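Local coordinates for SufE-like protein, chloroplastic (Arabidopsis thaliana, PDB 4PUI), which takes part in cysteine desulfurization that supplies sulfur for iron-sulfur clusters, activating the desulfurase NFS2, and is represented here by its BolA domain, which probably mediates glutaredoxin binding, at residues 9-12 with 13-17; 74-77 with 78-82. One frame throughout, in Å; residues are numbered along the deposited sequence.

Contact 1: residues 9-12 with 13-17; sequences RIRE and KLEKE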
loop_
_atom_site.group_PDB
_atom_site.type_symbol
_atom_site.label_atom_id
_atom_site.label_comp_id
_atom_site.label_asym_id
_atom_site.label_seq_id
_atom_site.Cartn_x
_atom_site.Cartn_y
_atom_site.Cartn_z
ATOM N N ARG A 9 6.701 3.556 7.282
ATOM C CA ARG A 9 5.537 4.419 7.474
ATOM C C ARG A 9 4.299 3.897 6.749
ATOM O O ARG A 9 3.190 3.961 7.295
ATOM C CB ARG A 9 5.815 5.856 7.004
ATOM C CG ARG A 9 6.745 6.625 7.886
ATOM C CD ARG A 9 6.712 8.119 7.551
ATOM N NE ARG A 9 7.013 8.398 6.151
ATOM C CZ ARG A 9 8.225 8.688 5.693
ATOM N NH1 ARG A 9 9.251 8.721 6.520
ATOM N NH2 ARG A 9 8.415 8.940 4.404
ATOM N N ILE A 10 4.491 3.405 5.522
ATOM C CA ILE A 10 3.388 2.864 4.727
ATOM C C ILE A 10 2.797 1.651 5.438
ATOM O O ILE A 10 1.582 1.558 5.604
ATOM C CB ILE A 10 3.853 2.483 3.299
ATOM C CG1 ILE A 10 4.113 3.742 2.459
ATOM C CG2 ILE A 10 2.826 1.586 2.595
ATOM C CD1 ILE A 10 4.761 3.422 1.110
ATOM N N ARG A 11 3.654 0.747 5.887
ATOM C CA ARG A 11 3.185 -0.437 6.605
ATOM C C ARG A 11 2.419 -0.039 7.871
ATOM O O ARG A 11 1.351 -0.568 8.153
ATOM C CB ARG A 11 4.354 -1.356 6.955
ATOM C CG ARG A 11 3.968 -2.487 7.895
ATOM C CD ARG A 11 5.049 -3.551 7.989
ATOM N NE ARG A 11 4.930 -4.542 6.931
ATOM C CZ ARG A 11 4.065 -5.557 6.946
ATOM N NH1 ARG A 11 3.223 -5.719 7.968
ATOM N NH2 ARG A 11 4.038 -6.415 5.936
ATOM N N GLU A 12 2.954 0.906 8.631
ATOM C CA GLU A 12 2.294 1.289 9.880
ATOM C C GLU A 12 0.934 1.956 9.639
ATOM O O GLU A 12 -0.025 1.727 10.392
ATOM C CB GLU A 12 3.208 2.183 10.724
ATOM C CG GLU A 12 4.270 1.395 11.470
ATOM C CD GLU A 12 5.349 2.271 12.072
ATOM O OE1 GLU A 12 5.026 3.399 12.500
ATOM O OE2 GLU A 12 6.520 1.826 12.115
ATOM N N LYS A 13 0.857 2.778 8.601
ATOM C CA LYS A 13 -0.384 3.474 8.267
ATOM C C LYS A 13 -1.465 2.464 7.870
ATOM O O LYS A 13 -2.608 2.560 8.309
ATOM C CB LYS A 13 -0.149 4.476 7.139
ATOM C CG LYS A 13 -1.396 5.250 6.680
ATOM C CD LYS A 13 -1.908 6.188 7.758
ATOM C CE LYS A 13 -3.094 7.007 7.271
ATOM N NZ LYS A 13 -2.711 8.372 6.808
ATOM N N LEU A 14 -1.101 1.500 7.038
ATOM C CA LEU A 14 -2.082 0.509 6.611
ATOM C C LEU A 14 -2.510 -0.399 7.755
ATOM O O LEU A 14 -3.685 -0.761 7.847
ATOM C CB LEU A 14 -1.539 -0.316 5.451
ATOM C CG LEU A 14 -1.186 0.520 4.220
ATOM C CD1 LEU A 14 -0.493 -0.339 3.183
ATOM C CD2 LEU A 14 -2.423 1.192 3.629
ATOM N N GLU A 15 -1.561 -0.778 8.605
ATOM C CA GLU A 15 -1.873 -1.574 9.791
ATOM C C GLU A 15 -2.847 -0.814 10.692
ATOM O O GLU A 15 -3.841 -1.371 11.158
ATOM C CB GLU A 15 -0.601 -1.921 10.577
ATOM C CG GLU A 15 0.264 -2.975 9.915
ATOM C CD GLU A 15 1.593 -3.172 10.599
ATOM O OE1 GLU A 15 1.996 -2.296 11.393
ATOM O OE2 GLU A 15 2.235 -4.210 10.340
ATOM N N LYS A 16 -2.550 0.457 10.933
ATOM C CA LYS A 16 -3.351 1.269 11.837
ATOM C C LYS A 16 -4.768 1.473 11.306
ATOM O O LYS A 16 -5.738 1.378 12.057
ATOM C CB LYS A 16 -2.689 2.627 12.068
ATOM C CG LYS A 16 -3.403 3.455 13.117
ATOM C CD LYS A 16 -3.776 4.827 12.597
ATOM C CE LYS A 16 -2.723 5.857 12.954
ATOM N NZ LYS A 16 -3.280 7.237 12.892
ATOM N N GLU A 17 -4.894 1.743 10.012
ATOM C CA GLU A 17 -6.210 2.086 9.465
ATOM C C GLU A 17 -7.029 0.901 8.968
ATOM O O GLU A 17 -8.261 0.951 9.004
ATOM C CB GLU A 17 -6.096 3.131 8.357
ATOM C CG GLU A 17 -5.641 4.502 8.868
ATOM C CD GLU A 17 -6.605 5.130 9.875
ATOM O OE1 GLU A 17 -7.814 4.826 9.833
ATOM O OE2 GLU A 17 -6.154 5.936 10.713
#

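Contact 2: residues 74-77 with 78-82; sequences LLQD and ELKSG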
loop_
_atom_site.group_PDB
_atom_site.type_symbol
_atom_site.label_atom_id
_atom_site.label_comp_id
_atom_site.label_asym_id
_atom_site.label_seq_id
_atom_site.Cartn_x
_atom_site.Cartn_y
_atom_site.Cartn_z
ATOM N N LEU A 74 -5.183 7.201 1.822
ATOM C CA LEU A 74 -4.490 6.970 3.085
ATOM C C LEU A 74 -3.021 7.333 2.994
ATOM O O LEU A 74 -2.400 7.712 3.991
ATOM C CB LEU A 74 -4.592 5.503 3.491
ATOM C CG LEU A 74 -5.967 4.989 3.889
ATOM C CD1 LEU A 74 -5.886 3.493 4.134
ATOM C CD2 LEU A 74 -6.487 5.719 5.118
ATOM N N LEU A 75 -2.457 7.196 1.800
ATOM C CA LEU A 75 -1.025 7.373 1.631
ATOM C C LEU A 75 -0.677 8.649 0.887
ATOM O O LEU A 75 0.445 8.795 0.408
ATOM C CB LEU A 75 -0.423 6.166 0.906
ATOM C CG LEU A 75 -0.595 4.834 1.650
ATOM C CD1 LEU A 75 -0.015 3.680 0.848
ATOM C CD2 LEU A 75 0.055 4.923 3.020
ATOM N N GLN A 76 -1.625 9.580 0.807
ATOM C CA GLN A 76 -1.448 10.739 -0.057
ATOM C C GLN A 76 -0.261 11.593 0.356
ATOM O O GLN A 76 0.384 12.195 -0.491
ATOM C CB GLN A 76 -2.719 11.587 -0.130
ATOM C CG GLN A 76 -3.140 12.198 1.173
ATOM C CD GLN A 76 -4.395 13.031 1.017
ATOM O OE1 GLN A 76 -4.348 14.188 0.574
ATOM N NE2 GLN A 76 -5.529 12.450 1.377
ATOM N N ASP A 77 0.057 11.620 1.645
ATOM C CA ASP A 77 1.168 12.475 2.081
ATOM C C ASP A 77 2.500 11.960 1.546
ATOM O O ASP A 77 3.398 12.743 1.262
ATOM C CB ASP A 77 1.190 12.619 3.596
ATOM C CG ASP A 77 0.118 13.567 4.093
ATOM O OD1 ASP A 77 -0.234 14.505 3.346
ATOM O OD2 ASP A 77 -0.379 13.368 5.220
ATOM N N GLU A 78 2.609 10.646 1.379
ATOM C CA GLU A 78 3.802 10.054 0.766
ATOM C C GLU A 78 3.844 10.389 -0.715
ATOM O O GLU A 78 4.895 10.739 -1.259
ATOM C CB GLU A 78 3.816 8.530 0.949
ATOM C CG GLU A 78 3.691 8.058 2.401
ATOM C CD GLU A 78 4.902 8.395 3.243
ATOM O OE1 GLU A 78 5.947 8.768 2.678
ATOM O OE2 GLU A 78 4.808 8.269 4.483
ATOM N N LEU A 79 2.689 10.297 -1.367
ATOM C CA LEU A 79 2.596 10.565 -2.799
ATOM C C LEU A 79 2.960 12.010 -3.124
ATOM O O LEU A 79 3.427 12.297 -4.223
ATOM C CB LEU A 79 1.194 10.259 -3.313
ATOM C CG LEU A 79 0.828 8.783 -3.277
ATOM C CD1 LEU A 79 -0.668 8.628 -3.392
ATOM C CD2 LEU A 79 1.536 8.016 -4.390
ATOM N N LYS A 80 2.739 12.902 -2.162
ATOM C CA LYS A 80 3.068 14.324 -2.308
ATOM C C LYS A 80 4.486 14.663 -1.848
ATOM O O LYS A 80 4.807 15.844 -1.674
ATOM C CB LYS A 80 2.091 15.178 -1.497
ATOM C CG LYS A 80 0.634 15.112 -1.934
ATOM C CD LYS A 80 -0.242 15.716 -0.844
ATOM C CE LYS A 80 -1.723 15.646 -1.179
ATOM N NZ LYS A 80 -2.558 16.178 -0.057
ATOM N N SER A 81 5.333 13.658 -1.629
ATOM C CA SER A 81 6.674 13.936 -1.105
ATOM C C SER A 81 7.718 12.875 -1.427
ATOM O O SER A 81 8.629 12.627 -0.627
ATOM C CB SER A 81 6.636 14.192 0.408
ATOM O OG SER A 81 6.089 13.090 1.110
ATOM N N GLY A 82 7.596 12.250 -2.589
ATOM C CA GLY A 82 8.658 11.383 -3.058
ATOM C C GLY A 82 8.207 10.023 -3.533
ATOM O O GLY A 82 8.925 9.370 -4.285
#

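Contact 1: residues 9-12 with 13-17
Arg11 holds CG anti to the backbone N (chi1 171°) and bends its chain at chi3, while Glu15, one turn further along the helix, keeps CG beside its own backbone N and runs extended from there, back over the preceding turn; together these bring NH1 of the arginine to OE2 of the glutamate. The two side chains meet at an angle, and a salt bridge closes between Arg11 NH1 and Glu15 OE2 at 3.0 Å. OE2 sits at the edge of the guanidinium, nearly in its plane; seen from the carboxylate, the nitrogen arrives on the anti side and well out of plane, the two flat groups being turned 72° apart. The aliphatic part of Arg11 joins in, with CG 3.5 Å from Glu15 OE2. The other terminal nitrogen, Arg11 NH2, bonds to the carbonyl of Leu23, so the guanidinium is held from both the helix and strand 22-27.

This is an i to i+4 pair on helix 5-18, which packs against the sheet of the BolA domain. Its buried side carries Ile10 and Leu14, side by side and pointing the same way, with Ile10 CG2 3.9 Å from Leu14 CD1; both continue onto strand 49-55 through Leu52. Backbone bonds keep the spacing: Leu14 N to Ile10 O is 3.0 Å, and Lys16 N to Glu12 O 2.9 Å. Lys13 sends its chain away from this turn to the carbonyl of Leu74, and Arg9 NE forms a salt bridge with Glu78 of helix 76-79.

Contact 2: residues 74-77 with 78-82
Gln76 and Lys80 form the polar side-chain pair of this short turn of helix. They lie side by side, pointing the same way, and Lys80 NZ donates to Gln76 OE1 at 2.7 Å, in the plane of the amide and on a lone pair. Gln76 reaches this place with CG wedged between its backbone N and carbonyl carbon (chi1 63°), while its NE2 goes to the carbonyl of Asp73, so both ends of the amide are engaged and its flip is fixed. Replacing Gln76 with an alanine would probably leave the Lys80 ammonium without this acceptor and its chain freer to swing.

Of the charged groups, Asp77 OD1 stands 4.4 Å from Lys80 NZ, too far for a salt bridge but near enough that it may add some electrostatic attraction. Glu78 bends at chi2 and gives its OE1 to a salt bridge with Arg6 NE of helix 5-18.

Among bonds to the backbone, Ser81, just past the helix end, donates OG to Asp77 O at 2.7 Å. Leu75 O accepts Leu79 N at 3.2 Å and, weakly, Glu78 N; Lys80 N reaches Gln76 O at 3.0 Å.

Aliphatic carbons also pack on this backbone: Lys80 CG rests 3.3 Å from Gln76 O, and Leu79 CD1 lies 4.0 Å from Gln76 CA.

Leu75 is both the first residue out of helix 64-74 and the N-cap of helix 76-79, a one-turn helix that carries the BolA domain from its second long helix towards strand 85-91.

Overall arrangement
From the N terminus, contact 1 comes first, within helix 5-18, before the chain builds strands 22-27 and 49-55 and helix 64-74. Contact 2 follows on the short helix 76-79, ahead of strand 85-91. Each is local to one helical stretch and closes no long loop, and the two stand in series, neither nesting nor crossing. Their centres are about 13 Å apart, yet they touch directly, through the polar ends of Arg9 and Lys13 and through Ile10 and Lys13 packing on Leu75. Helix 5-18 is thereby tied to the junction that follows helix 64-74, while its Ile10 and Leu14 face the sheet.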